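O-ureido-L-serine synthase (Streptomyces lavendulae, PDB 3X44) uses pyridoxal 5'-phosphate to join hydroxyurea to O-acetyl-L-serine, making O-ureido-L-serine for the biosynthesis of the antibiotic D-cycloserine, and also acts as a cysteine synthase. Local coordinates at residues A[197-211]-A[231-244]. The protein carries 1 engineered substitution. Residues are numbered along the deposited sequence; the frame is centred on the assembly and turned at random.
Sequences RVVALEPSNAAMLAR and LDRSVIDDLVTMDE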
ATOM      1  N   ARG A 197      12.188   9.234  23.310  1.00 21.09           N
ATOM      2  CA  ARG A 197      12.890   8.476  24.339  1.00 21.70           C
ATOM      3  C   ARG A 197      12.922   7.008  23.948  1.00 20.13           C
ATOM      4  O   ARG A 197      11.877   6.386  23.747  1.00 19.89           O
ATOM      5  CB  ARG A 197      12.198   8.632  25.703  1.00 23.43           C
ATOM      6  CG  ARG A 197      12.507   9.955  26.405  1.00 26.65           C
ATOM      7  CD  ARG A 197      12.321   9.862  27.918  1.00 27.12           C
ATOM      8  NE  ARG A 197      13.494   9.306  28.586  1.00 26.72           N
ATOM      9  CZ  ARG A 197      14.559  10.014  28.950  1.00 25.30           C
ATOM     10  NH1 ARG A 197      14.603  11.317  28.712  1.00 24.11           N
ATOM     11  NH2 ARG A 197      15.582   9.419  29.553  1.00 21.82           N
ATOM     12  N   VAL A 198      14.128   6.464  23.832  1.00 19.18           N
ATOM     13  CA  VAL A 198      14.306   5.068  23.471  1.00 17.82           C
ATOM     14  C   VAL A 198      14.367   4.235  24.744  1.00 19.44           C
ATOM     15  O   VAL A 198      15.330   4.306  25.508  1.00 19.94           O
ATOM     16  CB  VAL A 198      15.597   4.860  22.638  1.00 19.13           C
ATOM     17  CG1 VAL A 198      15.855   3.373  22.440  1.00 17.75           C
ATOM     18  CG2 VAL A 198      15.455   5.553  21.281  1.00 19.21           C
ATOM     19  N   VAL A 199      13.322   3.443  24.959  1.00 17.90           N
ATOM     20  CA  VAL A 199      13.203   2.605  26.145  1.00 15.59           C
ATOM     21  C   VAL A 199      13.473   1.135  25.854  1.00 17.30           C
ATOM     22  O   VAL A 199      12.730   0.499  25.109  1.00 17.53           O
ATOM     23  CB  VAL A 199      11.778   2.734  26.750  1.00 15.49           C
ATOM     24  CG1 VAL A 199      11.657   1.898  28.009  1.00 13.60           C
ATOM     25  CG2 VAL A 199      11.475   4.202  27.042  1.00 15.02           C
ATOM     26  N   ALA A 200      14.527   0.596  26.459  1.00 19.92           N
ATOM     27  CA  ALA A 200      14.880  -0.814  26.270  1.00 22.08           C
ATOM     28  C   ALA A 200      14.682  -1.564  27.579  1.00 22.90           C
ATOM     29  O   ALA A 200      15.261  -1.208  28.602  1.00 21.96           O
ATOM     30  CB  ALA A 200      16.336  -0.948  25.806  1.00 22.47           C
ATOM     31  N   LEU A 201      13.854  -2.599  27.551  1.00 20.71           N
ATOM     32  CA  LEU A 201      13.609  -3.365  28.760  1.00 22.97           C
ATOM     33  C   LEU A 201      14.302  -4.718  28.722  1.00 21.07           C
ATOM     34  O   LEU A 201      14.654  -5.219  27.655  1.00 21.40           O
ATOM     35  CB  LEU A 201      12.101  -3.563  28.962  1.00 23.43           C
ATOM     36  CG  LEU A 201      11.356  -4.281  27.835  1.00 26.28           C
ATOM     37  CD1 LEU A 201      11.275  -5.769  28.138  1.00 27.91           C
ATOM     38  CD2 LEU A 201       9.962  -3.690  27.691  1.00 26.90           C
ATOM     39  N   GLU A 202      14.509  -5.288  29.903  1.00 19.36           N
ATOM     40  CA  GLU A 202      15.115  -6.600  30.043  1.00 21.13           C
ATOM     41  C   GLU A 202      14.215  -7.349  31.021  1.00 24.33           C
ATOM     42  O   GLU A 202      13.469  -6.727  31.781  1.00 21.99           O
ATOM     43  CB  GLU A 202      16.521  -6.501  30.643  1.00 20.96           C
ATOM     44  CG  GLU A 202      17.373  -5.368  30.123  1.00 18.20           C
ATOM     45  CD  GLU A 202      18.791  -5.443  30.670  1.00 24.61           C
ATOM     46  OE1 GLU A 202      19.564  -6.302  30.194  1.00 23.43           O
ATOM     47  OE2 GLU A 202      19.129  -4.651  31.581  1.00 24.39           O
ATOM     48  N   PRO A 203      14.251  -8.690  30.998  1.00 23.71           N
ATOM     49  CA  PRO A 203      13.401  -9.428  31.938  1.00 24.74           C
ATOM     50  C   PRO A 203      13.923  -9.182  33.351  1.00 25.90           C
ATOM     51  O   PRO A 203      15.134  -9.055  33.553  1.00 28.34           O
ATOM     52  CB  PRO A 203      13.558 -10.893  31.511  1.00 23.50           C
ATOM     53  CG  PRO A 203      14.183 -10.845  30.128  1.00 25.78           C
ATOM     54  CD  PRO A 203      15.018  -9.588  30.118  1.00 25.30           C
ATOM     55  N   SER A 204      13.013  -9.097  34.318  1.00 25.38           N
ATOM     56  CA  SER A 204      13.393  -8.862  35.709  1.00 26.52           C
ATOM     57  C   SER A 204      14.474  -9.841  36.151  1.00 25.04           C
ATOM     58  O   SER A 204      15.367  -9.487  36.918  1.00 22.72           O
ATOM     59  CB  SER A 204      12.185  -9.034  36.636  1.00 26.95           C
ATOM     60  OG  SER A 204      11.200  -8.041  36.408  1.00 37.44           O
ATOM     61  N   ASN A 205      14.379 -11.075  35.663  1.00 22.58           N
ATOM     62  CA  ASN A 205      15.330 -12.120  36.033  1.00 22.40           C
ATOM     63  C   ASN A 205      16.507 -12.305  35.072  1.00 21.95           C
ATOM     64  O   ASN A 205      17.269 -13.263  35.196  1.00 23.62           O
ATOM     65  CB  ASN A 205      14.595 -13.458  36.216  1.00 18.95           C
ATOM     66  CG  ASN A 205      13.536 -13.710  35.148  1.00 22.42           C
ATOM     67  OD1 ASN A 205      13.170 -12.817  34.385  1.00 21.82           O
ATOM     68  ND2 ASN A 205      13.036 -14.942  35.097  1.00 20.68           N
ATOM     69  N   ALA A 206      16.669 -11.391  34.124  1.00 20.41           N
ATOM     70  CA  ALA A 206      17.779 -11.503  33.183  1.00 23.03           C
ATOM     71  C   ALA A 206      18.294 -10.131  32.772  1.00 22.38           C
ATOM     72  O   ALA A 206      18.459  -9.839  31.584  1.00 25.00           O
ATOM     73  CB  ALA A 206      17.350 -12.305  31.955  1.00 25.32           C
ATOM     74  N   ALA A 207      18.547  -9.287  33.769  1.00 23.15           N
ATOM     75  CA  ALA A 207      19.053  -7.941  33.525  1.00 22.12           C
ATOM     76  C   ALA A 207      20.555  -8.027  33.274  1.00 23.78           C
ATOM     77  O   ALA A 207      21.371  -7.625  34.110  1.00 23.79           O
ATOM     78  CB  ALA A 207      18.762  -7.053  34.722  1.00 20.77           C
ATOM     79  N   MET A 208      20.903  -8.573  32.114  1.00 23.91           N
ATOM     80  CA  MET A 208      22.291  -8.751  31.706  1.00 27.55           C
ATOM     81  C   MET A 208      23.016  -7.427  31.467  1.00 28.28           C
ATOM     82  O   MET A 208      24.141  -7.237  31.923  1.00 29.58           O
ATOM     83  CB  MET A 208      22.338  -9.610  30.434  1.00 29.05           C
ATOM     84  CG  MET A 208      23.726 -10.085  30.026  1.00 36.60           C
ATOM     85  SD  MET A 208      24.425 -11.266  31.194  1.00 42.08           S
ATOM     86  CE  MET A 208      25.730 -10.308  31.886  1.00 43.03           C
ATOM     87  N   LEU A 209      22.371  -6.512  30.754  1.00 28.65           N
ATOM     88  CA  LEU A 209      22.975  -5.220  30.445  1.00 28.41           C
ATOM     89  C   LEU A 209      22.989  -4.261  31.630  1.00 29.00           C
ATOM     90  O   LEU A 209      23.967  -3.543  31.844  1.00 28.76           O
ATOM     91  CB  LEU A 209      22.235  -4.572  29.274  1.00 26.63           C
ATOM     92  CG  LEU A 209      22.809  -3.290  28.673  1.00 25.79           C
ATOM     93  CD1 LEU A 209      24.245  -3.522  28.199  1.00 26.92           C
ATOM     94  CD2 LEU A 209      21.930  -2.852  27.512  1.00 24.67           C
ATOM     95  N   ALA A 210      21.904  -4.252  32.399  1.00 28.40           N
ATOM     96  CA  ALA A 210      21.802  -3.362  33.548  1.00 29.81           C
ATOM     97  C   ALA A 210      22.668  -3.795  34.723  1.00 32.04           C
ATOM     98  O   ALA A 210      23.401  -2.980  35.292  1.00 33.63           O
ATOM     99  CB  ALA A 210      20.344  -3.241  33.988  1.00 25.79           C
ATOM    100  N   ARG A 211      22.603  -5.075  35.080  1.00 33.17           N
ATOM    101  CA  ARG A 211      23.376  -5.571  36.213  1.00 32.58           C
ATOM    102  C   ARG A 211      24.259  -6.779  35.930  1.00 32.49           C
ATOM    103  O   ARG A 211      24.898  -7.307  36.840  1.00 32.93           O
ATOM    104  CB  ARG A 211      22.430  -5.898  37.363  1.00 35.27           C
ATOM    105  CG  ARG A 211      21.354  -4.848  37.574  1.00 38.54           C
ATOM    106  CD  ARG A 211      20.740  -4.954  38.955  1.00 40.49           C
ATOM    107  NE  ARG A 211      19.474  -5.677  38.930  1.00 43.50           N
ATOM    108  CZ  ARG A 211      18.343  -5.187  38.432  1.00 45.25           C
ATOM    109  NH1 ARG A 211      18.319  -3.965  37.915  1.00 45.94           N
ATOM    110  NH2 ARG A 211      17.236  -5.921  38.445  1.00 45.40           N
ATOM    111  N   LEU A 231      25.150  -4.558  19.376  1.00 19.94           N
ATOM    112  CA  LEU A 231      24.588  -3.520  20.234  1.00 21.45           C
ATOM    113  C   LEU A 231      25.300  -2.175  20.311  1.00 23.11           C
ATOM    114  O   LEU A 231      26.507  -2.110  20.573  1.00 24.52           O
ATOM    115  CB  LEU A 231      24.440  -4.040  21.667  1.00 20.27           C
ATOM    116  CG  LEU A 231      24.039  -2.949  22.669  1.00 21.20           C
ATOM    117  CD1 LEU A 231      22.629  -2.472  22.347  1.00 17.68           C
ATOM    118  CD2 LEU A 231      24.116  -3.475  24.091  1.00 18.80           C
ATOM    119  N   ASP A 232      24.546  -1.100  20.081  1.00 21.00           N
ATOM    120  CA  ASP A 232      25.092   0.245  20.220  1.00 21.93           C
ATOM    121  C   ASP A 232      24.357   0.816  21.421  1.00 21.00           C
ATOM    122  O   ASP A 232      23.278   1.408  21.301  1.00 20.73           O
ATOM    123  CB  ASP A 232      24.836   1.129  19.002  1.00 21.19           C
ATOM    124  CG  ASP A 232      25.372   2.540  19.205  1.00 21.85           C
ATOM    125  OD1 ASP A 232      26.102   2.754  20.201  1.00 24.56           O
ATOM    126  OD2 ASP A 232      25.070   3.433  18.392  1.00 21.07           O
ATOM    127  N   ARG A 233      24.955   0.606  22.585  1.00 20.39           N
ATOM    128  CA  ARG A 233      24.403   1.037  23.852  1.00 22.26           C
ATOM    129  C   ARG A 233      24.017   2.512  23.907  1.00 20.82           C
ATOM    130  O   ARG A 233      23.110   2.892  24.656  1.00 22.18           O
ATOM    131  CB  ARG A 233      25.410   0.705  24.958  1.00 23.00           C
ATOM    132  CG  ARG A 233      25.424   1.656  26.117  1.00 24.54           C
ATOM    133  CD  ARG A 233      25.741   0.910  27.381  1.00 30.10           C
ATOM    134  NE  ARG A 233      24.588   0.851  28.270  1.00 32.02           N
ATOM    135  CZ  ARG A 233      24.533   0.107  29.369  1.00 30.88           C
ATOM    136  NH1 ARG A 233      25.571  -0.647  29.716  1.00 30.56           N
ATOM    137  NH2 ARG A 233      23.442   0.122  30.120  1.00 30.10           N
ATOM    138  N   SER A 234      24.683   3.332  23.100  1.00 21.72           N
ATOM    139  CA  SER A 234      24.425   4.766  23.087  1.00 21.71           C
ATOM    140  C   SER A 234      23.025   5.211  22.640  1.00 20.94           C
ATOM    141  O   SER A 234      22.640   6.354  22.883  1.00 20.36           O
ATOM    142  CB  SER A 234      25.485   5.478  22.238  1.00 21.47           C
ATOM    143  OG  SER A 234      25.381   5.123  20.874  1.00 19.84           O
ATOM    144  N   VAL A 235      22.256   4.328  22.007  1.00 20.04           N
ATOM    145  CA  VAL A 235      20.915   4.716  21.559  1.00 21.68           C
ATOM    146  C   VAL A 235      19.861   4.631  22.661  1.00 21.05           C
ATOM    147  O   VAL A 235      18.737   5.105  22.490  1.00 24.62           O
ATOM    148  CB  VAL A 235      20.434   3.851  20.368  1.00 19.22           C
ATOM    149  CG1 VAL A 235      21.454   3.900  19.247  1.00 21.53           C
ATOM    150  CG2 VAL A 235      20.192   2.422  20.830  1.00 20.87           C
ATOM    151  N   ILE A 236      20.225   4.036  23.791  1.00 21.71           N
ATOM    152  CA  ILE A 236      19.296   3.876  24.902  1.00 22.65           C
ATOM    153  C   ILE A 236      19.214   5.067  25.865  1.00 23.96           C
ATOM    154  O   ILE A 236      20.228   5.542  26.367  1.00 25.25           O
ATOM    155  CB  ILE A 236      19.652   2.623  25.728  1.00 23.47           C
ATOM    156  CG1 ILE A 236      19.708   1.395  24.811  1.00 21.05           C
ATOM    157  CG2 ILE A 236      18.634   2.431  26.853  1.00 21.47           C
ATOM    158  CD1 ILE A 236      20.217   0.152  25.493  1.00 19.05           C
ATOM    159  N   ASP A 237      17.993   5.535  26.114  1.00 24.46           N
ATOM    160  CA  ASP A 237      17.754   6.638  27.043  1.00 25.42           C
ATOM    161  C   ASP A 237      17.232   6.061  28.350  1.00 25.39           C
ATOM    162  O   ASP A 237      17.564   6.542  29.430  1.00 27.73           O
ATOM    163  CB  ASP A 237      16.715   7.611  26.485  1.00 24.99           C
ATOM    164  CG  ASP A 237      17.140   8.218  25.173  1.00 26.63           C
ATOM    165  OD1 ASP A 237      16.403   8.045  24.178  1.00 22.52           O
ATOM    166  OD2 ASP A 237      18.212   8.864  25.139  1.00 26.67           O
ATOM    167  N   ASP A 238      16.414   5.017  28.246  1.00 25.53           N
ATOM    168  CA  ASP A 238      15.850   4.371  29.421  1.00 22.06           C
ATOM    169  C   ASP A 238      16.042   2.863  29.387  1.00 24.07           C
ATOM    170  O   ASP A 238      15.514   2.182  28.505  1.00 23.36           O
ATOM    171  CB  ASP A 238      14.353   4.675  29.533  1.00 22.65           C
ATOM    172  CG  ASP A 238      14.072   6.144  29.728  1.00 25.51           C
ATOM    173  OD1 ASP A 238      14.622   6.725  30.681  1.00 25.87           O
ATOM    174  OD2 ASP A 238      13.304   6.720  28.929  1.00 27.51           O
ATOM    175  N   LEU A 239      16.798   2.350  30.355  1.00 22.80           N
ATOM    176  CA  LEU A 239      17.049   0.916  30.484  1.00 24.78           C
ATOM    177  C   LEU A 239      16.247   0.445  31.707  1.00 24.83           C
ATOM    178  O   LEU A 239      16.595   0.756  32.848  1.00 24.04           O
ATOM    179  CB  LEU A 239      18.549   0.658  30.694  1.00 23.93           C
ATOM    180  CG  LEU A 239      19.003  -0.801  30.829  1.00 21.19           C
ATOM    181  CD1 LEU A 239      18.533  -1.606  29.627  1.00 23.25           C
ATOM    182  CD2 LEU A 239      20.529  -0.858  30.950  1.00 20.84           C
ATOM    183  N   VAL A 240      15.169  -0.294  31.454  1.00 22.47           N
ATOM    184  CA  VAL A 240      14.281  -0.774  32.512  1.00 19.89           C
ATOM    185  C   VAL A 240      14.118  -2.290  32.531  1.00 21.95           C
ATOM    186  O   VAL A 240      14.687  -3.000  31.696  1.00 22.25           O
ATOM    187  CB  VAL A 240      12.879  -0.158  32.346  1.00 20.34           C
ATOM    188  CG1 VAL A 240      12.961   1.357  32.416  1.00 19.90           C
ATOM    189  CG2 VAL A 240      12.288  -0.587  31.002  1.00 16.07           C
ATOM    190  N   THR A 241      13.338  -2.777  33.496  1.00 21.40           N
ATOM    191  CA  THR A 241      13.061  -4.201  33.620  1.00 21.71           C
ATOM    192  C   THR A 241      11.560  -4.443  33.570  1.00 22.00           C
ATOM    193  O   THR A 241      10.762  -3.524  33.756  1.00 23.59           O
ATOM    194  CB  THR A 241      13.571  -4.785  34.951  1.00 22.53           C
ATOM    195  OG1 THR A 241      13.055  -4.011  36.041  1.00 23.98           O
ATOM    196  CG2 THR A 241      15.087  -4.798  34.986  1.00 20.89           C
ATOM    197  N   MET A 242      11.192  -5.688  33.312  1.00 20.33           N
ATOM    198  CA  MET A 242       9.798  -6.108  33.252  1.00 21.46           C
ATOM    199  C   MET A 242       9.785  -7.588  33.628  1.00 21.38           C
ATOM    200  O   MET A 242      10.567  -8.379  33.093  1.00 22.67           O
ATOM    201  CB  MET A 242       9.231  -5.915  31.842  1.00 20.66           C
ATOM    202  CG  MET A 242       7.831  -6.499  31.644  1.00 19.07           C
ATOM    203  SD  MET A 242       6.620  -5.910  32.869  1.00 22.23           S
ATOM    204  CE  MET A 242       6.612  -4.144  32.519  1.00 19.74           C
ATOM    205  N   ASP A 243       8.913  -7.958  34.557  1.00 21.74           N
ATOM    206  CA  ASP A 243       8.832  -9.343  34.990  1.00 21.77           C
ATOM    207  C   ASP A 243       7.987 -10.151  34.009  1.00 20.05           C
ATOM    208  O   ASP A 243       7.016  -9.648  33.438  1.00 19.52           O
ATOM    209  CB  ASP A 243       8.251  -9.422  36.405  1.00 23.76           C
ATOM    210  CG  ASP A 243       6.794  -9.040  36.452  1.00 24.02           C
ATOM    211  OD1 ASP A 243       6.506  -7.831  36.496  1.00 23.04           O
ATOM    212  OD2 ASP A 243       5.941  -9.953  36.434  1.00 28.00           O
ATOM    213  N   GLU A 244       8.356 -11.413  33.830  1.00 20.58           N
ATOM    214  CA  GLU A 244       7.672 -12.284  32.888  1.00 18.35           C
ATOM    215  C   GLU A 244       6.178 -12.468  33.110  1.00 19.67           C
ATOM    216  O   GLU A 244       5.423 -12.530  32.147  1.00 16.32           O
ATOM    217  CB  GLU A 244       8.366 -13.648  32.838  1.00 19.46           C
ATOM    218  CG  GLU A 244       8.489 -14.358  34.177  1.00 17.71           C
ATOM    219  CD  GLU A 244       9.483 -15.499  34.123  1.00 21.46           C
ATOM    220  OE1 GLU A 244       9.352 -16.452  34.922  1.00 24.23           O
ATOM    221  OE2 GLU A 244      10.397 -15.446  33.275  1.00 18.02           O
TER
HETATM  222  O   HOH W   1      17.268  -3.462  32.735  1.00 16.46           O
HETATM  223  O   HOH W   2      10.674 -12.002  35.108  1.00 28.25           O
HETATM  224  O   HOH W   3      25.013  -1.091  32.470  1.00 46.28           O
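R197 meets D238 side-on in a salt bridge, each nitrogen taking its own oxygen: NE of R197 lies 2.6 Å from OD2 of D238 along a nearly straight bond (171°) in the guanidinium plane, while NH2 reaches OD1 at 3.1 Å from above the carboxylate plane. A bend at chi3 (83°) turns the arginine chain back toward the aspartate, and CB of D237 lies over one face of the guanidinium. D237 also closes the start of the strand pair, its OD1 taking the V198 N-H on the anti lone pair (2.8 Å, 176°), while V198 O receives the amides of both D237 and D238. From there A200 N to D238 O, V240 N to A200 O, E202 N to V240 O, M242 N to E202 O and S204 N to M242 O continue the parallel pairing. This is the edge of the larger, mixed sheet of this type II pyridoxal phosphate enzyme: strand 238-242 is outermost within the chain, and strand 197-203 pairs on its other side with 171-174. On the face bearing V199 and L201, CG2 of V240 packs 3.6 Å from CB of L201, with helix 264-278 touching V199 and L201. On the face of A200 and E202, I236 CD1 lies against A200 CB and also meets L209 CD2, while L239 CD2 packs on L209 CG and A210 CB. L209 and L231 touch tip to tip, and CD1 of L209 lies over one face of the R233 guanidinium, toward its rim, 3.5 Å from NH1. The E202 carboxylate holds the weakly bonded helix at about 208-211: OE1 accepts from L209 N and OE2 from A210 N, each on a syn lone pair, and a water links OE2 to V240 O. Farther out, L231 touches T179, a pyridoxal phosphate-binding residue, and T183 of helix 180-192.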